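Local coordinates for putative uncharacterized protein TTHA0988 (Thermus thermophilus, PDB 3OEP), which is of unknown function, a KipI-KipA homologue with cyclophilin-like domains that was incorrectly annotated as an allophanate hydrolase, at residues R3-R8 with L46-D51. Residues are numbered along the deposited sequence; the frame is centred on the assembly and turned at random.
Sequences RGFYLR and LYLEYD
Arg3–Arg8 and Leu46–Tyr50 run antiparallel as neighbouring strands of a three-stranded sheet, their axes 4.7 Å apart at closest approach and their directions 164° apart. Strand 45–50 is the central one, flanked by 3–8 and 36–42, and helices 15–30 and 57–66 pack on one side of the sheet, an open-faced alpha/beta sandwich. Three hydrogen-bonded pairs, Arg3 with Tyr50, Phe5 with Leu48 and Leu7 with Leu46, each close a two-bond ring; the bond from Leu48 N to Phe5 O, 2.9 Å long, is almost straight. Between them, Gly4 and Tyr6 sit in non-hydrogen-bonded pairs opposite Glu49 and Tyr47.

Phe5, Leu7, Leu46, Leu48 and Tyr50 face the helices. With CG between the backbone N and the carbonyl carbon (chi1 62°), the Phe5 ring is swung across Leu48, whose CB lies over the rim of one ring face, and Phe5 CZ comes 3.8 Å from Leu48 CD1, while Phe5 CD2 meets Tyr50 CE1 at 3.6 Å.

On the other face, turned toward the C-terminal part of the chain, the tyrosine rings overlap obliquely, planes 37° apart: Tyr47 CD1 lies over the centre of the Tyr6 ring, 3.4 Å from Tyr6 CZ. Tyr6 OH hydrogen-bonds to the carbonyl oxygen of Pro439, and Glu49 forms a salt bridge with Arg249. Cutting Tyr6 back to an alanine would probably strip the cover from one face of the Tyr47 ring and leave the Pro439 carbonyl without this hydroxyl. Gly4, with no side chain, lets the Tyr47 hydroxyl lie close to the strand, OH 3.7 Å from Gly4 CA.

At the sheet's end Arg3 CB rests over the Tyr50 ring in a CH-pi contact, and one water bridges Arg3 NH1 and Tyr50 OH, 2.7 Å from each.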
loop_
_atom_site.group_PDB
_atom_site.type_symbol
_atom_site.label_atom_id
_atom_site.label_comp_id
_atom_site.label_asym_id
_atom_site.label_seq_id
_atom_site.Cartn_x
_atom_site.Cartn_y
_atom_site.Cartn_z
ATOM N N ARG A 3 6.786 -1.361 14.443
ATOM C CA ARG A 3 8.031 -2.110 14.415
ATOM C C ARG A 3 7.751 -3.462 13.763
ATOM O O ARG A 3 6.610 -3.906 13.729
ATOM C CB ARG A 3 8.540 -2.306 15.835
ATOM C CG ARG A 3 10.007 -2.680 15.937
ATOM C CD ARG A 3 10.492 -2.512 17.370
ATOM N NE ARG A 3 10.596 -1.103 17.757
ATOM C CZ ARG A 3 10.625 -0.648 19.011
ATOM N NH1 ARG A 3 10.552 -1.476 20.050
ATOM N NH2 ARG A 3 10.721 0.659 19.233
ATOM N N GLY A 4 8.783 -4.108 13.239
ATOM C CA GLY A 4 8.598 -5.400 12.591
ATOM C C GLY A 4 9.829 -6.272 12.621
ATOM O O GLY A 4 10.942 -5.792 12.866
ATOM N N PHE A 5 9.624 -7.563 12.403
ATOM C CA PHE A 5 10.736 -8.486 12.232
ATOM C C PHE A 5 10.331 -9.663 11.366
ATOM O O PHE A 5 9.137 -9.943 11.181
ATOM C CB PHE A 5 11.292 -8.964 13.583
ATOM C CG PHE A 5 10.306 -9.730 14.420
ATOM C CD1 PHE A 5 10.182 -11.108 14.298
ATOM C CD2 PHE A 5 9.527 -9.075 15.359
ATOM C CE1 PHE A 5 9.273 -11.813 15.080
ATOM C CE2 PHE A 5 8.618 -9.771 16.146
ATOM C CZ PHE A 5 8.492 -11.141 16.010
ATOM N N TYR A 6 11.345 -10.334 10.829
ATOM C CA TYR A 6 11.166 -11.445 9.917
ATOM C C TYR A 6 11.593 -12.750 10.579
ATOM O O TYR A 6 12.648 -12.815 11.218
ATOM C CB TYR A 6 12.007 -11.242 8.656
ATOM C CG TYR A 6 11.626 -10.046 7.798
ATOM C CD1 TYR A 6 10.802 -10.199 6.687
ATOM C CD2 TYR A 6 12.113 -8.773 8.087
ATOM C CE1 TYR A 6 10.455 -9.111 5.890
ATOM C CE2 TYR A 6 11.775 -7.667 7.290
ATOM C CZ TYR A 6 10.953 -7.851 6.192
ATOM O OH TYR A 6 10.607 -6.783 5.399
ATOM N N LEU A 7 10.760 -13.774 10.440
ATOM C CA LEU A 7 11.144 -15.142 10.754
ATOM C C LEU A 7 11.376 -15.862 9.428
ATOM O O LEU A 7 10.603 -15.695 8.477
ATOM C CB LEU A 7 10.056 -15.832 11.568
ATOM C CG LEU A 7 9.702 -15.157 12.896
ATOM C CD1 LEU A 7 8.627 -15.963 13.603
ATOM C CD2 LEU A 7 10.928 -14.979 13.786
ATOM N N ARG A 8 12.454 -16.638 9.357
ATOM C CA ARG A 8 12.863 -17.269 8.108
ATOM C C ARG A 8 13.047 -18.764 8.344
ATOM O O ARG A 8 13.869 -19.168 9.167
ATOM C CB ARG A 8 14.151 -16.623 7.592
ATOM C CG ARG A 8 14.004 -15.118 7.354
ATOM C CD ARG A 8 15.318 -14.421 7.027
ATOM N NE ARG A 8 15.100 -12.981 6.862
ATOM C CZ ARG A 8 14.592 -12.408 5.767
ATOM N NH1 ARG A 8 14.255 -13.134 4.706
ATOM N NH2 ARG A 8 14.418 -11.097 5.730
ATOM N N LEU A 46 8.122 -15.181 7.247
ATOM C CA LEU A 46 6.969 -14.581 7.908
ATOM C C LEU A 46 7.390 -13.232 8.466
ATOM O O LEU A 46 8.336 -13.151 9.245
ATOM C CB LEU A 46 6.464 -15.489 9.036
ATOM C CG LEU A 46 5.295 -14.972 9.875
ATOM C CD1 LEU A 46 4.074 -14.685 9.008
ATOM C CD2 LEU A 46 4.964 -15.974 10.977
ATOM N N TYR A 47 6.711 -12.175 8.033
ATOM C CA TYR A 47 6.944 -10.835 8.547
ATOM C C TYR A 47 5.851 -10.485 9.548
ATOM O O TYR A 47 4.661 -10.596 9.241
ATOM C CB TYR A 47 6.951 -9.826 7.402
ATOM C CG TYR A 47 7.175 -8.397 7.842
ATOM C CD1 TYR A 47 8.365 -8.022 8.461
ATOM C CD2 TYR A 47 6.205 -7.416 7.641
ATOM C CE1 TYR A 47 8.583 -6.715 8.869
ATOM C CE2 TYR A 47 6.419 -6.092 8.056
ATOM C CZ TYR A 47 7.612 -5.759 8.668
ATOM O OH TYR A 47 7.867 -4.468 9.087
ATOM N N LEU A 48 6.259 -10.065 10.736
ATOM C CA LEU A 48 5.319 -9.661 11.776
ATOM C C LEU A 48 5.523 -8.191 12.072
ATOM O O LEU A 48 6.649 -7.753 12.324
ATOM C CB LEU A 48 5.531 -10.498 13.037
ATOM C CG LEU A 48 5.337 -12.007 12.872
ATOM C CD1 LEU A 48 5.613 -12.728 14.186
ATOM C CD2 LEU A 48 3.934 -12.331 12.353
ATOM N N GLU A 49 4.432 -7.429 12.025
ATOM C CA GLU A 49 4.457 -6.006 12.313
ATOM C C GLU A 49 3.587 -5.758 13.541
ATOM O O GLU A 49 2.493 -6.310 13.657
ATOM C CB GLU A 49 3.929 -5.236 11.109
ATOM C CG GLU A 49 4.331 -3.785 11.053
ATOM C CD GLU A 49 3.616 -3.054 9.933
ATOM O OE1 GLU A 49 2.370 -3.056 9.936
ATOM O OE2 GLU A 49 4.287 -2.492 9.048
ATOM N N TYR A 50 4.082 -4.947 14.466
ATOM C CA TYR A 50 3.405 -4.770 15.739
ATOM C C TYR A 50 3.641 -3.380 16.316
ATOM O O TYR A 50 4.614 -2.707 15.973
ATOM C CB TYR A 50 3.862 -5.854 16.726
ATOM C CG TYR A 50 5.337 -5.786 17.050
ATOM C CD1 TYR A 50 6.286 -6.300 16.175
ATOM C CD2 TYR A 50 5.783 -5.181 18.220
ATOM C CE1 TYR A 50 7.641 -6.225 16.463
ATOM C CE2 TYR A 50 7.135 -5.099 18.518
ATOM C CZ TYR A 50 8.059 -5.625 17.635
ATOM O OH TYR A 50 9.403 -5.549 17.927
ATOM N N ASP A 51 2.724 -2.957 17.182
ATOM C CA ASP A 51 2.843 -1.697 17.903
ATOM C C ASP A 51 3.506 -1.993 19.242
ATOM O O ASP A 51 2.883 -2.597 20.117
ATOM C CB ASP A 51 1.464 -1.072 18.128
ATOM C CG ASP A 51 1.528 0.249 18.892
ATOM O OD1 ASP A 51 2.596 0.598 19.441
ATOM O OD2 ASP A 51 0.492 0.942 18.948
HETATM O O HOH W 1 10.308 -4.182 20.094
HETATM O O HOH W 2 11.379 -6.020 16.169
#